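Local coordinates for protein SorB (Sorangium cellulosum, PDB 6B2V) that works in the sorangicin pathway of polyketide antibiotic assembly, with this chain being the pyran synthase domain of its module nine, which probably closes a pyran ring, at residues 116-119 with 125-128; 55-60 with 173-178; 269-274 with 280-285; 220-225 with 229-234. All blocks are in the same frame, centred on the assembly; numbering follows the deposited sequence.

How the contacts relate
The chain resembles a dehydratase domain with two hotdog folds. Contact 1 is a hairpin of the N-terminal hotdog, and contact 3 is a hairpin of the C-terminal one. Their centres are about 22 Å apart, on opposite sides of the chain's centre. Contact 4 ties helix 207-225 to the segment leading into strand 232-241. That strand neighbours strand 279-289 of contact 3, and the centres of contacts 3 and 4 are about 17 Å apart. Contact 2 differs in kind, because it joins the two halves at the surface. It lies about 18 Å from contact 4 and about 23 Å from contact 1, centre to centre. In related dehydratases the active site forms between the two hotdogs.

Contact 1: residues 116-119 with 125-128; sequences YEVS and HARG
Tyr116 lays its ring over Gly128 of the next strand in a beta hairpin of the N-terminal hotdog fold. The strands run antiparallel, and Tyr116 and Gly128 form a hydrogen-bonded pair. CG of Tyr116 sits between the backbone N and the carbonyl carbon (chi1 70°), which folds the ring across to the partner strand. One ring face then covers the glycine backbone. Gly128 N lies 3.4 Å above the ring plane, and Gly128 CA makes a CH-pi contact 3.8 Å from the ring centroid. With no side chain at Gly128, the ring can come this close.

Val118 and Ala126 occupy the same face of the sheet as Tyr116. Their CB atoms are 4.2 Å apart. This face packs against helix 64-77, the central helix of the hotdog, where Tyr116 meets Leu68 and Ala71 and Ala126 meets Tyr67. Glu117 and Arg127 point to the opposite face. They are a non-hydrogen-bonded pair and carry opposite charges, but Glu117 OE2 and Arg127 NH1 stay 6.7 Å apart.

A classic beta bulge interrupts the register, because His125 and Ala126 both face Val118. Val118 O accepts from His125 N at 2.9 Å and weakly from Ala126 N at 3.4 Å. The His125 ring is held from outside by Ser120 OG at NE2 and Ser92 O at ND1. At the far end of the tyrosine, one water bonds to Tyr116 OH at 2.8 Å and donates to Arg127 O at 3.2 Å.

Contact 2: residues 55-60 with 173-178; sequences LMDHEQ and YDKLWI
Asp57 and Lys175 meet across the two halves of a double-hotdog domain. Asp57 follows the short helix 53-56 of the N-terminal hotdog. Lys175 closes a 3-10 segment in the C-terminal one. Their side chains cross at about a right angle.

The close part is the lysine's aliphatic chain against the carboxylate. CG of Lys175 lies 3.6 Å from CG of Asp57, and Lys175 CD is 3.7 Å from Asp57 OD2. The lysine chain is bent at chi2 (-69°) and again at chi4, so it passes across the acid instead of running straight out. Asp57 OD2 has a firmer partner in Asn208 ND2 of helix 207-225, to which it is hydrogen-bonded. The backbone of Asp57 also bonds to Ser172, so the junction does not rest on the charged pair alone.

The loose part is the tip. Lys175 is exposed, and its ammonium group makes a long salt bridge and no hydrogen bond with the acid. Solvent probably screens this attraction. Lys175 CE approaches Asp57 OD1 to 3.6 Å, while Lys175 NZ stays 3.7 Å from the same oxygen.

Contact 3: residues 269-274 with 280-285; sequences DVDLVD and LMAFRG
The guanidinium of Arg284 stacks on the carboxylate of Asp269, with their planes 18° apart. Asp269 OD2 lies 3.4 Å above one face of the guanidinium, offset toward its rim. No N-H of the arginine points at it, so this is a long, purely electrostatic salt bridge. Bends at chi2 and chi3 (-66° and -67°) curl the arginine back over the acid. Asp269 OD1 works separately. It accepts from Gly285 N at 3.0 Å, nearly along its C-O axis. Arg284 NH1 donates to a water at 2.7 Å. Arg254 brings another positive charge close to that nitrogen. The same water lies by Phe283 O and Asp271 OD1, and this acid probably offsets the like charges.

The Phe283 ring is met at its edge and in its plane by Val270 O, 3.8 Å from Phe283 CD1. Val270 CG1 packs beside Phe283 CB at 3.6 Å, both side chains pointing the same way.

These residues belong to an antiparallel hairpin of the C-terminal hotdog fold. Val270, Leu272, Met281 and Phe283 share the face that carries its apolar contacts. Val213 of helix 207-225 touches Val270, Leu272 and Phe283.

Near the turn, Leu280 and Met281 both face Leu272 in a classic beta bulge. Leu272 O accepts from Leu280 N at 2.9 Å and weakly from Met281 N. Leu272 and Met281 lie side by side, and the bend at chi3 of Met281 brings its CE to 3.7 Å from Leu272 CD2.

Contact 4: residues 220-225 with 229-234; sequences LSLIQD and EWRFPY
Arg231 reaches helix 207-225 with its guanidinium and bonds to two side chains one helical turn apart, Ser221 and Asp225. The charged bond is the shorter one. Arg231 NH2 donates to Asp225 OD2 at 2.9 Å, with an N-H...O angle of 159°. The oxygen lies close to the guanidinium plane and uses its anti lone pair, away from the other oxygen. The carboxylate itself is turned, its plane 62° from that of the guanidinium. Asp225 is exposed, so this side of the salt bridge is open to solvent.

The bond to the uncharged partner is made by the other terminal nitrogen. Arg231 NH1 donates to Ser221 OG at 3.0 Å, with a more bent angle of 145°. The oxygen is again near the guanidinium plane. Together the two bonds limit rotation of the group. The arginine chain is extended from CG to NE, which carries the guanidinium across to the helix.

This contact belongs to the C-terminal hotdog fold. It joins the long helix to the segment that leads into strand 232-241, after a short turn.

Van der Waals contacts centre on Leu222. Its CD1 branch turns to Trp230, whose CE3 is 4.1 Å from Leu222 CD1. These two side chains cross at about a right angle. Leu222 also slides past Arg231 in the opposite direction. As modelled, Leu222 CD2 is 3.9 Å from Arg231 CG and 3.8 Å from Arg231 CD, but the exact place of this methyl is doubtful, because it comes too close to Glu229 O. The indole of Trp230 also packs on Val215 and Ile218 of the same helix.

Contact 1: residues 116-119 with 125-128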
loop_
_atom_site.group_PDB
_atom_site.type_symbol
_atom_site.label_atom_id
_atom_site.label_comp_id
_atom_site.label_asym_id
_atom_site.label_seq_id
_atom_site.Cartn_x
_atom_site.Cartn_y
_atom_site.Cartn_z
ATOM N N TYR A 116 -14.583 -5.374 -3.422
ATOM C CA TYR A 116 -14.269 -5.949 -2.151
ATOM C C TYR A 116 -14.609 -4.978 -1.006
ATOM O O TYR A 116 -14.600 -3.828 -1.201
ATOM C CB TYR A 116 -12.762 -6.341 -2.035
ATOM C CG TYR A 116 -11.764 -5.223 -1.957
ATOM C CD1 TYR A 116 -11.447 -4.652 -0.760
ATOM C CD2 TYR A 116 -11.125 -4.772 -3.065
ATOM C CE1 TYR A 116 -10.524 -3.639 -0.675
ATOM C CE2 TYR A 116 -10.214 -3.768 -2.999
ATOM C CZ TYR A 116 -9.907 -3.204 -1.812
ATOM O OH TYR A 116 -9.005 -2.192 -1.805
ATOM N N GLU A 117 -14.972 -5.535 0.124
ATOM C CA GLU A 117 -15.182 -4.790 1.327
ATOM C C GLU A 117 -14.553 -5.562 2.455
ATOM O O GLU A 117 -14.847 -6.702 2.636
ATOM C CB GLU A 117 -16.653 -4.602 1.621
ATOM C CG GLU A 117 -16.937 -3.761 2.851
ATOM C CD GLU A 117 -18.415 -3.774 3.259
ATOM O OE1 GLU A 117 -18.864 -4.700 3.912
ATOM O OE2 GLU A 117 -19.068 -2.843 2.854
ATOM N N VAL A 118 -13.669 -4.927 3.217
ATOM C CA VAL A 118 -13.076 -5.570 4.350
ATOM C C VAL A 118 -13.712 -5.012 5.621
ATOM O O VAL A 118 -13.723 -3.857 5.816
ATOM C CB VAL A 118 -11.575 -5.318 4.449
ATOM C CG1 VAL A 118 -11.014 -6.166 5.551
ATOM C CG2 VAL A 118 -10.897 -5.686 3.164
ATOM N N SER A 119 -14.265 -5.898 6.421
ATOM C CA SER A 119 -14.948 -5.532 7.630
ATOM C C SER A 119 -14.721 -6.451 8.800
ATOM O O SER A 119 -14.224 -7.490 8.693
ATOM C CB SER A 119 -16.438 -5.499 7.380
ATOM O OG SER A 119 -16.887 -6.748 7.055
ATOM N N HIS A 125 -13.575 -1.307 7.154
ATOM C CA HIS A 125 -12.205 -0.800 7.171
ATOM C C HIS A 125 -11.622 -0.394 5.830
ATOM O O HIS A 125 -10.899 0.544 5.734
ATOM C CB HIS A 125 -11.289 -1.844 7.839
ATOM C CG HIS A 125 -11.747 -2.257 9.199
ATOM N ND1 HIS A 125 -11.693 -1.419 10.279
ATOM C CD2 HIS A 125 -12.328 -3.388 9.640
ATOM C CE1 HIS A 125 -12.199 -2.025 11.324
ATOM N NE2 HIS A 125 -12.599 -3.222 10.962
ATOM N N ALA A 126 -12.006 -1.125 4.796
ATOM C CA ALA A 126 -11.535 -0.868 3.484
ATOM C C ALA A 126 -12.479 -1.406 2.426
ATOM O O ALA A 126 -13.150 -2.329 2.654
ATOM C CB ALA A 126 -10.165 -1.516 3.314
ATOM N N ARG A 127 -12.440 -0.797 1.269
ATOM C CA ARG A 127 -13.158 -1.247 0.114
ATOM C C ARG A 127 -12.452 -0.816 -1.151
ATOM O O ARG A 127 -11.619 0.010 -1.159
ATOM C CB ARG A 127 -14.584 -0.744 0.100
ATOM C CG ARG A 127 -14.705 0.682 -0.320
ATOM C CD ARG A 127 -16.124 1.128 -0.420
ATOM N NE ARG A 127 -16.232 2.273 -1.278
ATOM C CZ ARG A 127 -17.113 3.227 -1.085
ATOM N NH1 ARG A 127 -17.910 3.116 -0.049
ATOM N NH2 ARG A 127 -17.166 4.253 -1.894
ATOM N N GLY A 128 -12.816 -1.448 -2.225
ATOM C CA GLY A 128 -12.255 -1.130 -3.493
ATOM C C GLY A 128 -12.675 -2.089 -4.581
ATOM O O GLY A 128 -13.532 -2.872 -4.374
HETATM O O HOH W 1 -8.801 -0.369 0.365
#

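Contact 2: residues 55-60 with 173-178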
loop_
_atom_site.group_PDB
_atom_site.type_symbol
_atom_site.label_atom_id
_atom_site.label_comp_id
_atom_site.label_asym_id
_atom_site.label_seq_id
_atom_site.Cartn_x
_atom_site.Cartn_y
_atom_site.Cartn_z
ATOM N N LEU A 55 1.685 -6.586 12.462
ATOM C CA LEU A 55 1.087 -5.734 13.471
ATOM C C LEU A 55 2.056 -5.171 14.507
ATOM O O LEU A 55 2.015 -4.047 14.881
ATOM C CB LEU A 55 -0.117 -6.418 14.154
ATOM C CG LEU A 55 -1.282 -6.667 13.204
ATOM C CD1 LEU A 55 -2.293 -7.613 13.818
ATOM C CD2 LEU A 55 -1.948 -5.379 12.838
ATOM N N MET A 56 2.948 -6.020 14.978
ATOM C CA MET A 56 3.941 -5.642 15.953
ATOM C C MET A 56 4.886 -4.586 15.424
ATOM O O MET A 56 5.321 -3.741 16.152
ATOM C CB MET A 56 4.694 -6.849 16.430
ATOM C CG MET A 56 3.819 -7.747 17.246
ATOM S SD MET A 56 4.740 -8.655 18.485
ATOM C CE MET A 56 5.538 -9.727 17.342
ATOM N N ASP A 57 5.111 -4.646 14.128
ATOM C CA ASP A 57 5.996 -3.724 13.405
ATOM C C ASP A 57 5.280 -2.386 13.082
ATOM O O ASP A 57 5.839 -1.529 12.478
ATOM C CB ASP A 57 6.474 -4.346 12.071
ATOM C CG ASP A 57 7.498 -5.492 12.237
ATOM O OD1 ASP A 57 7.971 -5.683 13.327
ATOM O OD2 ASP A 57 7.760 -6.187 11.254
ATOM N N HIS A 58 4.012 -2.261 13.437
ATOM C CA HIS A 58 3.217 -1.112 13.047
ATOM C C HIS A 58 2.313 -0.541 14.133
ATOM O O HIS A 58 1.222 -0.182 13.869
ATOM C CB HIS A 58 2.389 -1.536 11.820
ATOM C CG HIS A 58 1.988 -0.431 10.919
ATOM N ND1 HIS A 58 0.721 0.091 10.927
ATOM C CD2 HIS A 58 2.665 0.251 9.982
ATOM C CE1 HIS A 58 0.636 1.033 10.025
ATOM N NE2 HIS A 58 1.802 1.146 9.432
ATOM N N GLU A 59 2.744 -0.618 15.372
ATOM C CA GLU A 59 2.035 -0.083 16.534
ATOM C C GLU A 59 0.660 -0.657 16.759
ATOM O O GLU A 59 -0.188 0.009 17.231
ATOM C CB GLU A 59 2.002 1.427 16.538
ATOM C CG GLU A 59 3.373 2.066 16.652
ATOM C CD GLU A 59 3.379 3.579 16.641
ATOM O OE1 GLU A 59 2.365 4.185 16.432
ATOM O OE2 GLU A 59 4.451 4.165 16.840
ATOM N N GLN A 60 0.504 -1.885 16.323
ATOM C CA GLN A 60 -0.708 -2.656 16.453
ATOM C C GLN A 60 -1.850 -2.203 15.566
ATOM O O GLN A 60 -2.943 -2.667 15.726
ATOM C CB GLN A 60 -1.185 -2.761 17.892
ATOM C CG GLN A 60 -0.135 -3.263 18.861
ATOM C CD GLN A 60 0.442 -4.608 18.521
ATOM O OE1 GLN A 60 1.620 -4.784 18.545
ATOM N NE2 GLN A 60 -0.375 -5.542 18.270
ATOM N N TYR A 173 10.990 1.877 11.541
ATOM C CA TYR A 173 11.902 2.232 10.465
ATOM C C TYR A 173 12.869 1.111 10.104
ATOM O O TYR A 173 13.136 0.848 8.980
ATOM C CB TYR A 173 12.697 3.488 10.802
ATOM C CG TYR A 173 13.550 3.949 9.662
ATOM C CD1 TYR A 173 13.017 4.709 8.655
ATOM C CD2 TYR A 173 14.865 3.600 9.572
ATOM C CE1 TYR A 173 13.777 5.110 7.603
ATOM C CE2 TYR A 173 15.635 4.003 8.503
ATOM C CZ TYR A 173 15.074 4.759 7.530
ATOM O OH TYR A 173 15.831 5.161 6.492
ATOM N N ASP A 174 13.330 0.400 11.112
ATOM C CA ASP A 174 14.254 -0.691 10.914
ATOM C C ASP A 174 13.660 -1.828 10.103
ATOM O O ASP A 174 14.376 -2.626 9.547
ATOM C CB ASP A 174 14.691 -1.266 12.246
ATOM C CG ASP A 174 15.854 -0.529 12.895
ATOM O OD1 ASP A 174 16.559 0.248 12.277
ATOM O OD2 ASP A 174 16.086 -0.774 14.061
ATOM N N LYS A 175 12.340 -1.942 10.128
ATOM C CA LYS A 175 11.650 -2.985 9.403
ATOM C C LYS A 175 11.307 -2.604 7.969
ATOM O O LYS A 175 10.989 -3.435 7.202
ATOM C CB LYS A 175 10.399 -3.400 10.148
ATOM C CG LYS A 175 10.672 -3.950 11.519
ATOM C CD LYS A 175 11.373 -5.275 11.422
ATOM C CE LYS A 175 11.468 -5.991 12.768
ATOM N NZ LYS A 175 11.584 -4.997 13.847
ATOM N N LEU A 176 11.395 -1.327 7.696
ATOM C CA LEU A 176 11.226 -0.813 6.365
ATOM C C LEU A 176 12.487 -1.049 5.524
ATOM O O LEU A 176 13.505 -1.386 6.038
ATOM C CB LEU A 176 10.929 0.668 6.394
ATOM C CG LEU A 176 9.688 1.110 7.147
ATOM C CD1 LEU A 176 9.535 2.593 7.094
ATOM C CD2 LEU A 176 8.492 0.374 6.622
ATOM N N TRP A 177 12.350 -0.869 4.227
ATOM C CA TRP A 177 13.430 -1.033 3.300
ATOM C C TRP A 177 14.163 0.272 2.952
ATOM O O TRP A 177 15.121 0.259 2.277
ATOM C CB TRP A 177 12.910 -1.619 1.992
ATOM C CG TRP A 177 12.360 -3.024 2.028
ATOM C CD1 TRP A 177 11.592 -3.582 2.976
ATOM C CD2 TRP A 177 12.534 -4.021 1.022
ATOM N NE1 TRP A 177 11.301 -4.854 2.647
ATOM C CE2 TRP A 177 11.840 -5.138 1.424
ATOM C CE3 TRP A 177 13.198 -4.057 -0.186
ATOM C CZ2 TRP A 177 11.842 -6.296 0.680
ATOM C CZ3 TRP A 177 13.180 -5.191 -0.915
ATOM C CH2 TRP A 177 12.512 -6.287 -0.480
ATOM N N ILE A 178 13.657 1.380 3.443
ATOM C CA ILE A 178 14.283 2.637 3.108
ATOM C C ILE A 178 15.704 2.805 3.622
ATOM O O ILE A 178 15.947 2.580 4.749
ATOM C CB ILE A 178 13.393 3.782 3.589
ATOM C CG1 ILE A 178 12.051 3.646 2.920
ATOM C CG2 ILE A 178 14.004 5.119 3.226
ATOM C CD1 ILE A 178 11.052 4.582 3.477
#

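Contact 3: residues 269-274 with 280-285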
loop_
_atom_site.group_PDB
_atom_site.type_symbol
_atom_site.label_atom_id
_atom_site.label_comp_id
_atom_site.label_asym_id
_atom_site.label_seq_id
_atom_site.Cartn_x
_atom_site.Cartn_y
_atom_site.Cartn_z
ATOM N N ASP A 269 1.426 10.258 -6.952
ATOM C CA ASP A 269 1.741 9.060 -7.715
ATOM C C ASP A 269 3.072 8.505 -7.139
ATOM O O ASP A 269 3.923 9.271 -6.789
ATOM C CB ASP A 269 1.913 9.347 -9.212
ATOM C CG ASP A 269 0.635 9.808 -9.891
ATOM O OD1 ASP A 269 -0.416 9.469 -9.471
ATOM O OD2 ASP A 269 0.768 10.549 -10.834
ATOM N N VAL A 270 3.169 7.198 -6.938
ATOM C CA VAL A 270 4.402 6.642 -6.448
ATOM C C VAL A 270 4.680 5.271 -7.078
ATOM O O VAL A 270 3.877 4.445 -7.038
ATOM C CB VAL A 270 4.466 6.665 -4.908
ATOM C CG1 VAL A 270 3.375 5.873 -4.242
ATOM C CG2 VAL A 270 5.781 6.146 -4.447
ATOM N N ASP A 271 5.882 5.071 -7.584
ATOM C CA ASP A 271 6.228 3.828 -8.189
ATOM C C ASP A 271 7.378 3.152 -7.448
ATOM O O ASP A 271 8.231 3.778 -6.914
ATOM C CB ASP A 271 6.758 3.968 -9.626
ATOM C CG ASP A 271 5.675 4.369 -10.628
ATOM O OD1 ASP A 271 4.744 4.919 -10.217
ATOM O OD2 ASP A 271 5.733 4.088 -11.772
ATOM N N LEU A 272 7.307 1.830 -7.468
ATOM C CA LEU A 272 8.353 0.976 -6.968
ATOM C C LEU A 272 9.046 0.417 -8.221
ATOM O O LEU A 272 8.477 -0.187 -9.009
ATOM C CB LEU A 272 7.824 -0.177 -6.129
ATOM C CG LEU A 272 8.881 -1.196 -5.661
ATOM C CD1 LEU A 272 9.838 -0.579 -4.654
ATOM C CD2 LEU A 272 8.229 -2.374 -5.022
ATOM N N VAL A 273 10.333 0.667 -8.316
ATOM C CA VAL A 273 11.119 0.227 -9.429
ATOM C C VAL A 273 12.338 -0.605 -9.000
ATOM O O VAL A 273 12.804 -0.498 -7.945
ATOM C CB VAL A 273 11.637 1.383 -10.327
ATOM C CG1 VAL A 273 10.489 2.252 -10.799
ATOM C CG2 VAL A 273 12.666 2.247 -9.633
ATOM N N ASP A 274 12.790 -1.430 -9.918
ATOM C CA ASP A 274 13.989 -2.196 -9.679
ATOM C C ASP A 274 15.227 -1.363 -9.988
ATOM O O ASP A 274 15.175 -0.237 -10.306
ATOM C CB ASP A 274 14.001 -3.587 -10.363
ATOM C CG ASP A 274 14.006 -3.526 -11.865
ATOM O OD1 ASP A 274 14.480 -2.538 -12.355
ATOM O OD2 ASP A 274 13.623 -4.516 -12.463
ATOM N N LEU A 280 7.735 -2.132 -10.982
ATOM C CA LEU A 280 7.266 -3.348 -10.329
ATOM C C LEU A 280 5.844 -3.118 -9.860
ATOM O O LEU A 280 5.007 -3.926 -10.032
ATOM C CB LEU A 280 8.204 -3.750 -9.159
ATOM C CG LEU A 280 9.682 -3.669 -9.520
ATOM C CD1 LEU A 280 10.444 -4.147 -8.311
ATOM C CD2 LEU A 280 10.021 -4.554 -10.720
ATOM N N MET A 281 5.619 -1.972 -9.264
ATOM C CA MET A 281 4.287 -1.582 -8.863
ATOM C C MET A 281 4.096 -0.105 -9.031
ATOM O O MET A 281 4.959 0.621 -8.744
ATOM C CB MET A 281 3.972 -1.907 -7.419
ATOM C CG MET A 281 3.948 -3.361 -7.097
ATOM S SD MET A 281 3.409 -3.653 -5.419
ATOM C CE MET A 281 4.616 -2.662 -4.580
ATOM N N ALA A 282 2.913 0.255 -9.505
ATOM C CA ALA A 282 2.535 1.632 -9.707
ATOM C C ALA A 282 1.299 1.990 -8.887
ATOM O O ALA A 282 0.250 1.425 -9.061
ATOM C CB ALA A 282 2.248 1.914 -11.160
ATOM N N PHE A 283 1.481 2.978 -8.016
ATOM C CA PHE A 283 0.395 3.544 -7.216
ATOM C C PHE A 283 0.014 4.874 -7.865
ATOM O O PHE A 283 0.778 5.716 -8.001
ATOM C CB PHE A 283 0.819 3.803 -5.766
ATOM C CG PHE A 283 0.982 2.581 -4.919
ATOM C CD1 PHE A 283 2.166 1.909 -4.859
ATOM C CD2 PHE A 283 -0.040 2.154 -4.121
ATOM C CE1 PHE A 283 2.308 0.814 -4.078
ATOM C CE2 PHE A 283 0.115 1.078 -3.325
ATOM C CZ PHE A 283 1.284 0.406 -3.303
ATOM N N ARG A 284 -1.225 4.961 -8.324
ATOM C CA ARG A 284 -1.692 6.141 -8.951
ATOM C C ARG A 284 -2.728 6.835 -8.122
ATOM O O ARG A 284 -3.664 6.252 -7.753
ATOM C CB ARG A 284 -2.392 5.833 -10.253
ATOM C CG ARG A 284 -1.666 4.942 -11.187
ATOM C CD ARG A 284 -0.437 5.559 -11.696
ATOM N NE ARG A 284 -0.667 6.678 -12.531
ATOM C CZ ARG A 284 0.294 7.468 -12.940
ATOM N NH1 ARG A 284 1.503 7.188 -12.590
ATOM N NH2 ARG A 284 0.048 8.496 -13.731
ATOM N N GLY A 285 -2.552 8.113 -7.946
ATOM C CA GLY A 285 -3.550 8.881 -7.240
ATOM C C GLY A 285 -3.862 8.582 -5.815
ATOM O O GLY A 285 -4.970 8.341 -5.459
HETATM O O HOH W 2 2.371 5.741 -10.496
#

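Contact 4: residues 220-225 with 229-234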
loop_
_atom_site.group_PDB
_atom_site.type_symbol
_atom_site.label_atom_id
_atom_site.label_comp_id
_atom_site.label_asym_id
_atom_site.label_seq_id
_atom_site.Cartn_x
_atom_site.Cartn_y
_atom_site.Cartn_z
ATOM N N LEU A 220 6.268 13.466 1.234
ATOM C CA LEU A 220 6.092 14.542 0.303
ATOM C C LEU A 220 4.816 15.351 0.595
ATOM O O LEU A 220 4.805 16.525 0.519
ATOM C CB LEU A 220 6.061 14.001 -1.123
ATOM C CG LEU A 220 6.457 14.825 -2.291
ATOM C CD1 LEU A 220 7.765 15.544 -2.035
ATOM C CD2 LEU A 220 6.610 13.861 -3.440
ATOM N N SER A 221 3.751 14.642 0.958
ATOM C CA SER A 221 2.479 15.283 1.265
ATOM C C SER A 221 2.665 16.220 2.421
ATOM O O SER A 221 2.191 17.273 2.387
ATOM C CB SER A 221 1.392 14.224 1.605
ATOM O OG SER A 221 0.104 14.781 1.780
ATOM N N LEU A 222 3.375 15.777 3.427
ATOM C CA LEU A 222 3.666 16.613 4.590
ATOM C C LEU A 222 4.536 17.835 4.277
ATOM O O LEU A 222 4.207 18.933 4.615
ATOM C CB LEU A 222 4.302 15.785 5.699
ATOM C CG LEU A 222 3.350 14.759 6.297
ATOM C CD1 LEU A 222 4.147 13.869 7.217
ATOM C CD2 LEU A 222 2.248 15.411 7.056
ATOM N N ILE A 223 5.617 17.509 3.445
ATOM C CA ILE A 223 6.424 18.715 3.354
ATOM C C ILE A 223 5.836 19.710 2.357
ATOM O O ILE A 223 5.817 20.913 2.617
ATOM C CB ILE A 223 7.875 18.395 2.947
ATOM C CG1 ILE A 223 7.909 17.746 1.561
ATOM C CG2 ILE A 223 8.530 17.491 3.980
ATOM C CD1 ILE A 223 8.273 18.704 0.448
ATOM N N GLN A 224 4.981 19.317 1.442
ATOM C CA GLN A 224 4.295 20.266 0.636
ATOM C C GLN A 224 3.318 21.134 1.383
ATOM O O GLN A 224 3.069 22.220 0.988
ATOM C CB GLN A 224 3.638 19.616 -0.565
ATOM C CG GLN A 224 4.619 19.096 -1.606
ATOM C CD GLN A 224 4.007 18.956 -2.980
ATOM O OE1 GLN A 224 3.113 18.240 -3.149
ATOM N NE2 GLN A 224 4.492 19.698 -3.914
ATOM N N ASP A 225 2.705 20.587 2.399
ATOM C CA ASP A 225 1.726 21.306 3.173
ATOM C C ASP A 225 2.295 21.929 4.439
ATOM O O ASP A 225 1.601 22.497 5.202
ATOM C CB ASP A 225 0.555 20.368 3.547
ATOM C CG ASP A 225 -0.736 21.039 3.520
ATOM O OD1 ASP A 225 -0.882 22.034 2.818
ATOM O OD2 ASP A 225 -1.608 20.596 4.231
ATOM N N GLU A 229 2.232 16.176 11.142
ATOM C CA GLU A 229 1.432 15.114 11.687
ATOM C C GLU A 229 1.312 14.021 10.600
ATOM O O GLU A 229 1.028 14.318 9.507
ATOM C CB GLU A 229 0.062 15.656 12.083
ATOM C CG GLU A 229 0.032 16.732 13.174
ATOM C CD GLU A 229 0.339 16.195 14.528
ATOM O OE1 GLU A 229 -0.282 15.225 14.902
ATOM O OE2 GLU A 229 1.185 16.763 15.208
ATOM N N TRP A 230 1.485 12.764 10.975
ATOM C CA TRP A 230 1.436 11.668 9.992
ATOM C C TRP A 230 0.116 11.583 9.278
ATOM O O TRP A 230 -0.906 11.889 9.840
ATOM C CB TRP A 230 1.716 10.318 10.657
ATOM C CG TRP A 230 2.078 9.233 9.685
ATOM C CD1 TRP A 230 1.377 8.147 9.378
ATOM C CD2 TRP A 230 3.210 9.222 8.850
ATOM N NE1 TRP A 230 2.002 7.435 8.408
ATOM C CE2 TRP A 230 3.139 8.089 8.066
ATOM C CE3 TRP A 230 4.277 10.077 8.684
ATOM C CZ2 TRP A 230 4.108 7.773 7.168
ATOM C CZ3 TRP A 230 5.238 9.758 7.799
ATOM C CH2 TRP A 230 5.151 8.615 7.049
ATOM N N ARG A 231 0.187 11.181 8.025
ATOM C CA ARG A 231 -0.984 11.014 7.237
ATOM C C ARG A 231 -1.116 9.549 6.813
ATOM O O ARG A 231 -0.166 8.882 6.614
ATOM C CB ARG A 231 -0.961 11.973 6.046
ATOM C CG ARG A 231 -1.040 13.451 6.444
ATOM C CD ARG A 231 -0.932 14.422 5.300
ATOM N NE ARG A 231 -1.202 15.780 5.734
ATOM C CZ ARG A 231 -1.330 16.800 4.936
ATOM N NH1 ARG A 231 -1.200 16.678 3.651
ATOM N NH2 ARG A 231 -1.613 17.971 5.437
ATOM N N PHE A 232 -2.347 9.098 6.745
ATOM C CA PHE A 232 -2.696 7.746 6.393
ATOM C C PHE A 232 -3.447 7.675 5.083
ATOM O O PHE A 232 -4.173 8.543 4.770
ATOM C CB PHE A 232 -3.557 7.135 7.490
ATOM C CG PHE A 232 -2.939 7.182 8.811
ATOM C CD1 PHE A 232 -3.024 8.299 9.568
ATOM C CD2 PHE A 232 -2.255 6.128 9.268
ATOM C CE1 PHE A 232 -2.444 8.367 10.791
ATOM C CE2 PHE A 232 -1.653 6.169 10.495
ATOM C CZ PHE A 232 -1.758 7.298 11.258
ATOM N N PRO A 233 -3.265 6.582 4.365
ATOM C CA PRO A 233 -3.955 6.464 3.097
ATOM C C PRO A 233 -5.504 6.580 3.266
ATOM O O PRO A 233 -6.008 6.000 4.123
ATOM C CB PRO A 233 -3.564 5.045 2.634
ATOM C CG PRO A 233 -2.216 4.899 3.219
ATOM C CD PRO A 233 -2.209 5.581 4.523
ATOM N N TYR A 234 -6.131 7.398 2.458
ATOM C CA TYR A 234 -7.575 7.599 2.456
ATOM C C TYR A 234 -8.191 7.063 1.150
ATOM O O TYR A 234 -9.070 6.279 1.163
ATOM C CB TYR A 234 -7.865 9.098 2.661
ATOM C CG TYR A 234 -9.248 9.552 2.295
ATOM C CD1 TYR A 234 -10.337 8.866 2.744
ATOM C CD2 TYR A 234 -9.445 10.631 1.517
ATOM C CE1 TYR A 234 -11.598 9.255 2.419
ATOM C CE2 TYR A 234 -10.725 11.043 1.176
ATOM C CZ TYR A 234 -11.788 10.323 1.651
ATOM O OH TYR A 234 -13.058 10.646 1.333
#